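Local coordinates for xylose isomerase-like TIM barrel domain-containing protein (Thermus thermophilus, PDB 3AYV) that binds zinc ions in a xylose isomerase-like TIM barrel, and is probably involved in protection against oxidative stress, at residues A[8-13]-A[29-34]; A[185-190]-A[221-226]. All coordinates share one frame; numbering follows the deposited sequence.

Both contacts join neighbouring strands of one closed, eight-stranded parallel barrel. Interaction 1 comes first along the chain and lies where strands 3-8 and 25-29 give way to the segments leading into helices 12-22 and 38-47; interaction 2 follows much later and pairs strands 185-188 and 219-222, the last two of the barrel. Their centres are about 17 Å apart and their nearest atoms about 6 Å, without touching. Closure of the barrel brings strand 219-222 beside strand 3-8. Interaction 2 is buried and supplies two zinc ligands, whereas interaction 1 is a surface contact on the outskirts of the metal site, which it approaches through Tyr29.

Interaction 1: residues A[8-13]-A[29-34]; sequences PLSRAE and YLDPAL
Pro8 meets Tyr29 at the last parallel bridge between strands 3-8 and 25-29. Pro8 CB lies 3.8 Å from Tyr29 CD2, in the plane of the phenol ring and at its edge, so the compact pyrrolidine packs beside the ring. With CG swung away from the backbone N (chi1 159°), the Tyr29 ring lies where its CD2 edge meets Pro8; it also comes close to the side chain of His55, a zinc ligand, and touches Trp59. The next residue makes the strand-to-strand bond: Leu9 N donates to Tyr29 O at 2.9 Å. The Leu9 side chain turns toward the other segment, where Leu9 CD2 packs 4.1 Å from Leu34 CB. A branched apolar chain suits this place, because Phe41 and Leu44 of helix 38-47 also receive it. At Ser10 the chain is gripped twice by one carboxylate. Ser10 N donates to Asp31 OD1 at 3.0 Å, and Ser10 OG, swung between its backbone N and carbonyl carbon (chi1 62°), donates to Asp31 OD2 at 2.9 Å. Both donors stand above the carboxylate plane, and the pair of bonds should restrain its rotation. Serine fits because its short hydroxyl and its own N-H can serve the two oxygens of a single aspartate. Leu34 CD1 covers the same turn, 3.7 Å from Ser10 CA. Asp31 follows Leu30, the centre of an inverse gamma turn, which redirects the chain just beyond the strand. The whole is an arrangement of the TIM barrel: parallel strands end in a bridge, and their beta-alpha loops are tied together at the rim beside the metal-binding mouth.

Interaction 2: residues A[185-190]-A[221-226]; sequences HLHLND and VLEVRE. With ZN (zinc ion), chain F.
One of the zinc sites at the mouth of the TIM barrel takes one ligand from a strand and one from just beyond the end of its parallel neighbour. His187 ND1 and Glu223 OE2 each bind the zinc ion at 2.4 Å; two waters, Glu136 and Asp162 complete its shell. The Glu223 carboxylate lies over one face of the His187 imidazole, the two planes 34° apart, and Glu223 CG makes a CH-pi contact with that face. Histidine suits the place because its other nitrogen, NE2, remains available to bond Glu27, which should fix the ring's rotation. Beside the ring, Val221, a beta-branched residue suited to a strand, brings its CB to 3.7 Å from His187 CD2. The backbone ladder runs from Val221 N to Leu186 O, from Leu188 N to Val221 O, and from Glu223 N to Leu188 O. Asn189, short and bearing an N-H donor, suits the next rung: CG set between the backbone N and the carbonyl carbon (chi1 57°) carries its ND2 to 2.9 Å from Glu223 O, on a lone pair in the carbonyl plane. An alanine here would remove that donor and probably leave the Glu223 carbonyl without its side-chain mate. On the opposite face from His187 and Val221, Leu188 and Leu222 pack against Leu235 of helix 229-240, while strand 158-162 flanks strand 185-188 and Leu222 pairs through its backbone with Arg4 of strand 3-8.

Interaction 1: residues A[8-13]-A[29-34]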
loop_
_atom_site.group_PDB
_atom_site.type_symbol
_atom_site.label_atom_id
_atom_site.label_comp_id
_atom_site.label_asym_id
_atom_site.label_seq_id
_atom_site.Cartn_x
_atom_site.Cartn_y
_atom_site.Cartn_z
ATOM N N PRO A 8 3.734 0.708 -11.591
ATOM C CA PRO A 8 3.871 2.158 -11.669
ATOM C C PRO A 8 3.152 2.736 -12.890
ATOM O O PRO A 8 3.065 2.071 -13.940
ATOM C CB PRO A 8 5.381 2.365 -11.789
ATOM C CG PRO A 8 5.885 1.089 -12.392
ATOM C CD PRO A 8 5.002 0.002 -11.855
ATOM N N LEU A 9 2.662 3.964 -12.753
ATOM C CA LEU A 9 2.080 4.704 -13.864
ATOM C C LEU A 9 3.046 4.703 -15.063
ATOM O O LEU A 9 2.612 4.609 -16.226
ATOM C CB LEU A 9 1.758 6.127 -13.415
ATOM C CG LEU A 9 1.167 7.070 -14.461
ATOM C CD1 LEU A 9 -0.142 6.458 -15.020
ATOM C CD2 LEU A 9 0.963 8.451 -13.847
ATOM N N SER A 10 4.350 4.742 -14.772
ATOM C CA SER A 10 5.385 4.756 -15.808
ATOM C C SER A 10 5.417 3.479 -16.652
ATOM O O SER A 10 6.009 3.471 -17.732
ATOM C CB SER A 10 6.770 5.022 -15.200
ATOM O OG SER A 10 7.135 3.997 -14.294
ATOM N N ARG A 11 4.782 2.414 -16.167
ATOM C CA ARG A 11 4.747 1.148 -16.897
ATOM C C ARG A 11 3.328 0.703 -17.185
ATOM O O ARG A 11 3.085 -0.489 -17.321
ATOM C CB ARG A 11 5.474 0.053 -16.113
ATOM C CG ARG A 11 6.970 0.211 -16.091
ATOM C CD ARG A 11 7.603 -0.706 -15.061
ATOM N NE ARG A 11 8.855 -0.125 -14.580
ATOM C CZ ARG A 11 9.425 -0.386 -13.402
ATOM N NH1 ARG A 11 8.871 -1.244 -12.540
ATOM N NH2 ARG A 11 10.563 0.218 -13.083
ATOM N N ALA A 12 2.392 1.646 -17.262
ATOM C CA ALA A 12 0.978 1.299 -17.419
ATOM C C ALA A 12 0.722 0.622 -18.766
ATOM O O ALA A 12 0.058 -0.411 -18.823
ATOM C CB ALA A 12 0.087 2.522 -17.251
ATOM N N GLU A 13 1.269 1.209 -19.837
ATOM C CA GLU A 13 1.177 0.644 -21.200
ATOM C C GLU A 13 1.552 -0.843 -21.204
ATOM O O GLU A 13 0.904 -1.670 -21.841
ATOM C CB GLU A 13 2.034 1.466 -22.203
ATOM C CG GLU A 13 3.583 1.245 -22.176
ATOM C CD GLU A 13 4.288 1.699 -20.871
ATOM O OE1 GLU A 13 3.948 2.774 -20.312
ATOM O OE2 GLU A 13 5.202 0.972 -20.413
ATOM N N TYR A 29 0.928 2.954 -8.916
ATOM C CA TYR A 29 1.828 3.812 -8.167
ATOM C C TYR A 29 2.069 5.095 -8.931
ATOM O O TYR A 29 2.410 5.089 -10.121
ATOM C CB TYR A 29 3.129 3.068 -7.873
ATOM C CG TYR A 29 4.289 3.991 -7.551
ATOM C CD1 TYR A 29 4.406 4.588 -6.293
ATOM C CD2 TYR A 29 5.301 4.209 -8.485
ATOM C CE1 TYR A 29 5.492 5.422 -5.982
ATOM C CE2 TYR A 29 6.393 5.039 -8.192
ATOM C CZ TYR A 29 6.490 5.632 -6.941
ATOM O OH TYR A 29 7.596 6.431 -6.667
ATOM N N LEU A 30 1.885 6.216 -8.241
ATOM C CA LEU A 30 1.930 7.515 -8.890
ATOM C C LEU A 30 3.368 8.058 -8.887
ATOM O O LEU A 30 3.746 8.814 -7.980
ATOM C CB LEU A 30 0.930 8.484 -8.229
ATOM C CG LEU A 30 -0.517 7.972 -8.129
ATOM C CD1 LEU A 30 -1.434 9.029 -7.478
ATOM C CD2 LEU A 30 -1.062 7.632 -9.512
ATOM N N ASP A 31 4.148 7.658 -9.903
ATOM C CA ASP A 31 5.517 8.179 -10.120
ATOM C C ASP A 31 5.527 9.698 -9.912
ATOM O O ASP A 31 4.811 10.456 -10.608
ATOM C CB ASP A 31 6.052 7.877 -11.548
ATOM C CG ASP A 31 6.054 6.403 -11.898
ATOM O OD1 ASP A 31 4.963 5.803 -12.045
ATOM O OD2 ASP A 31 7.162 5.838 -12.066
ATOM N N PRO A 32 6.308 10.171 -8.923
ATOM C CA PRO A 32 6.367 11.619 -8.665
ATOM C C PRO A 32 6.740 12.440 -9.916
ATOM O O PRO A 32 6.199 13.522 -10.110
ATOM C CB PRO A 32 7.489 11.739 -7.613
ATOM C CG PRO A 32 7.513 10.408 -6.930
ATOM C CD PRO A 32 7.071 9.385 -7.935
ATOM N N ALA A 33 7.663 11.934 -10.727
ATOM C CA ALA A 33 8.082 12.617 -11.956
ATOM C C ALA A 33 6.929 12.799 -12.956
ATOM O O ALA A 33 7.009 13.667 -13.831
ATOM C CB ALA A 33 9.222 11.868 -12.630
ATOM N N LEU A 34 5.882 11.982 -12.820
ATOM C CA LEU A 34 4.767 11.958 -13.767
ATOM C C LEU A 34 3.487 12.597 -13.260
ATOM O O LEU A 34 2.470 12.547 -13.955
ATOM C CB LEU A 34 4.474 10.540 -14.228
ATOM C CG LEU A 34 5.602 9.772 -14.900
ATOM C CD1 LEU A 34 5.130 8.368 -15.292
ATOM C CD2 LEU A 34 6.212 10.534 -16.113
#

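Interaction 2: residues A[185-190]-A[221-226]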
loop_
_atom_site.group_PDB
_atom_site.type_symbol
_atom_site.label_atom_id
_atom_site.label_comp_id
_atom_site.label_asym_id
_atom_site.label_seq_id
_atom_site.Cartn_x
_atom_site.Cartn_y
_atom_site.Cartn_z
ATOM N N HIS A 185 -6.920 -4.252 3.460
ATOM C CA HIS A 185 -6.223 -4.187 2.178
ATOM C C HIS A 185 -4.941 -4.947 2.420
ATOM O O HIS A 185 -4.275 -4.747 3.447
ATOM C CB HIS A 185 -5.894 -2.725 1.866
ATOM C CG HIS A 185 -5.836 -2.389 0.415
ATOM N ND1 HIS A 185 -4.655 -2.094 -0.231
ATOM C CD2 HIS A 185 -6.814 -2.241 -0.505
ATOM C CE1 HIS A 185 -4.908 -1.774 -1.488
ATOM N NE2 HIS A 185 -6.214 -1.874 -1.683
ATOM N N LEU A 186 -4.606 -5.861 1.516
ATOM C CA LEU A 186 -3.386 -6.643 1.698
ATOM C C LEU A 186 -2.467 -6.492 0.521
ATOM O O LEU A 186 -2.909 -6.536 -0.636
ATOM C CB LEU A 186 -3.685 -8.126 1.972
ATOM C CG LEU A 186 -4.173 -8.286 3.416
ATOM C CD1 LEU A 186 -5.691 -8.347 3.443
ATOM C CD2 LEU A 186 -3.512 -9.466 4.155
ATOM N N HIS A 187 -1.194 -6.258 0.828
ATOM C CA HIS A 187 -0.148 -6.241 -0.182
ATOM C C HIS A 187 0.531 -7.592 -0.148
ATOM O O HIS A 187 1.122 -7.972 0.864
ATOM C CB HIS A 187 0.841 -5.113 0.102
ATOM C CG HIS A 187 0.413 -3.791 -0.449
ATOM N ND1 HIS A 187 1.221 -2.678 -0.412
ATOM C CD2 HIS A 187 -0.723 -3.407 -1.081
ATOM C CE1 HIS A 187 0.588 -1.651 -0.956
ATOM N NE2 HIS A 187 -0.588 -2.070 -1.384
ATOM N N LEU A 188 0.418 -8.324 -1.252
ATOM C CA LEU A 188 0.849 -9.722 -1.297
ATOM C C LEU A 188 2.047 -9.948 -2.188
ATOM O O LEU A 188 2.088 -9.459 -3.314
ATOM C CB LEU A 188 -0.284 -10.606 -1.797
ATOM C CG LEU A 188 -1.569 -10.610 -0.947
ATOM C CD1 LEU A 188 -2.540 -11.551 -1.671
ATOM C CD2 LEU A 188 -1.279 -11.121 0.441
ATOM N N ASN A 189 3.012 -10.681 -1.652
ATOM C CA ASN A 189 4.148 -11.197 -2.409
ATOM C C ASN A 189 4.912 -12.125 -1.482
ATOM O O ASN A 189 4.439 -12.369 -0.370
ATOM C CB ASN A 189 5.022 -10.059 -2.985
ATOM C CG ASN A 189 5.554 -9.109 -1.919
ATOM O OD1 ASN A 189 5.891 -9.524 -0.807
ATOM N ND2 ASN A 189 5.626 -7.819 -2.261
ATOM N N ASP A 190 6.058 -12.653 -1.931
ATOM C CA ASP A 190 6.901 -13.445 -1.057
ATOM C C ASP A 190 8.352 -12.948 -1.067
ATOM O O ASP A 190 8.762 -12.177 -1.938
ATOM C CB ASP A 190 6.813 -14.945 -1.390
ATOM C CG ASP A 190 6.825 -15.821 -0.143
ATOM O OD1 ASP A 190 7.258 -15.351 0.933
ATOM O OD2 ASP A 190 6.467 -17.022 -0.241
ATOM N N VAL A 221 -3.629 -6.971 -3.335
ATOM C CA VAL A 221 -2.833 -6.359 -4.375
ATOM C C VAL A 221 -1.589 -7.225 -4.549
ATOM O O VAL A 221 -0.871 -7.482 -3.593
ATOM C CB VAL A 221 -2.361 -4.920 -4.002
ATOM C CG1 VAL A 221 -1.465 -4.362 -5.133
ATOM C CG2 VAL A 221 -3.552 -4.005 -3.795
ATOM N N LEU A 222 -1.369 -7.704 -5.757
ATOM C CA LEU A 222 -0.170 -8.467 -6.051
ATOM C C LEU A 222 0.958 -7.481 -6.337
ATOM O O LEU A 222 1.013 -6.853 -7.391
ATOM C CB LEU A 222 -0.393 -9.415 -7.237
ATOM C CG LEU A 222 -1.531 -10.418 -7.009
ATOM C CD1 LEU A 222 -1.722 -11.270 -8.264
ATOM C CD2 LEU A 222 -1.225 -11.308 -5.799
ATOM N N GLU A 223 1.843 -7.347 -5.360
ATOM C CA GLU A 223 2.989 -6.468 -5.454
ATOM C C GLU A 223 4.168 -7.324 -5.887
ATOM O O GLU A 223 5.062 -7.632 -5.104
ATOM C CB GLU A 223 3.218 -5.843 -4.100
ATOM C CG GLU A 223 2.187 -4.755 -3.894
ATOM C CD GLU A 223 2.750 -3.617 -3.185
ATOM O OE1 GLU A 223 2.571 -2.448 -3.645
ATOM O OE2 GLU A 223 3.375 -3.923 -2.148
ATOM N N VAL A 224 4.109 -7.743 -7.145
ATOM C CA VAL A 224 4.983 -8.776 -7.675
ATOM C C VAL A 224 5.682 -8.237 -8.906
ATOM O O VAL A 224 5.043 -7.654 -9.796
ATOM C CB VAL A 224 4.165 -10.065 -8.004
ATOM C CG1 VAL A 224 4.989 -11.083 -8.772
ATOM C CG2 VAL A 224 3.650 -10.713 -6.715
ATOM N N ARG A 225 6.996 -8.435 -8.970
ATOM C CA ARG A 225 7.770 -7.842 -10.043
ATOM C C ARG A 225 7.912 -8.735 -11.261
ATOM O O ARG A 225 8.271 -8.270 -12.341
ATOM C CB ARG A 225 9.092 -7.268 -9.517
ATOM C CG ARG A 225 8.832 -5.935 -8.789
ATOM C CD ARG A 225 10.079 -5.061 -8.653
ATOM N NE ARG A 225 10.866 -5.421 -7.477
ATOM C CZ ARG A 225 10.750 -4.843 -6.278
ATOM N NH1 ARG A 225 9.879 -3.856 -6.075
ATOM N NH2 ARG A 225 11.519 -5.254 -5.273
ATOM N N GLU A 226 7.566 -10.008 -11.101
ATOM C CA GLU A 226 7.583 -10.972 -12.205
ATOM C C GLU A 226 6.142 -11.173 -12.681
ATOM O O GLU A 226 5.223 -10.591 -12.103
ATOM C CB GLU A 226 8.203 -12.293 -11.729
ATOM C CG GLU A 226 7.768 -12.781 -10.311
ATOM C CD GLU A 226 8.715 -13.840 -9.697
ATOM O OE1 GLU A 226 9.806 -14.070 -10.268
ATOM O OE2 GLU A 226 8.389 -14.446 -8.648
HETATM ZN ZN ZN F . 3.546 -3.077 0.131
HETATM O O HOH W 1 3.793 -1.231 -1.578
HETATM O O HOH W 2 5.585 -3.284 -1.157
#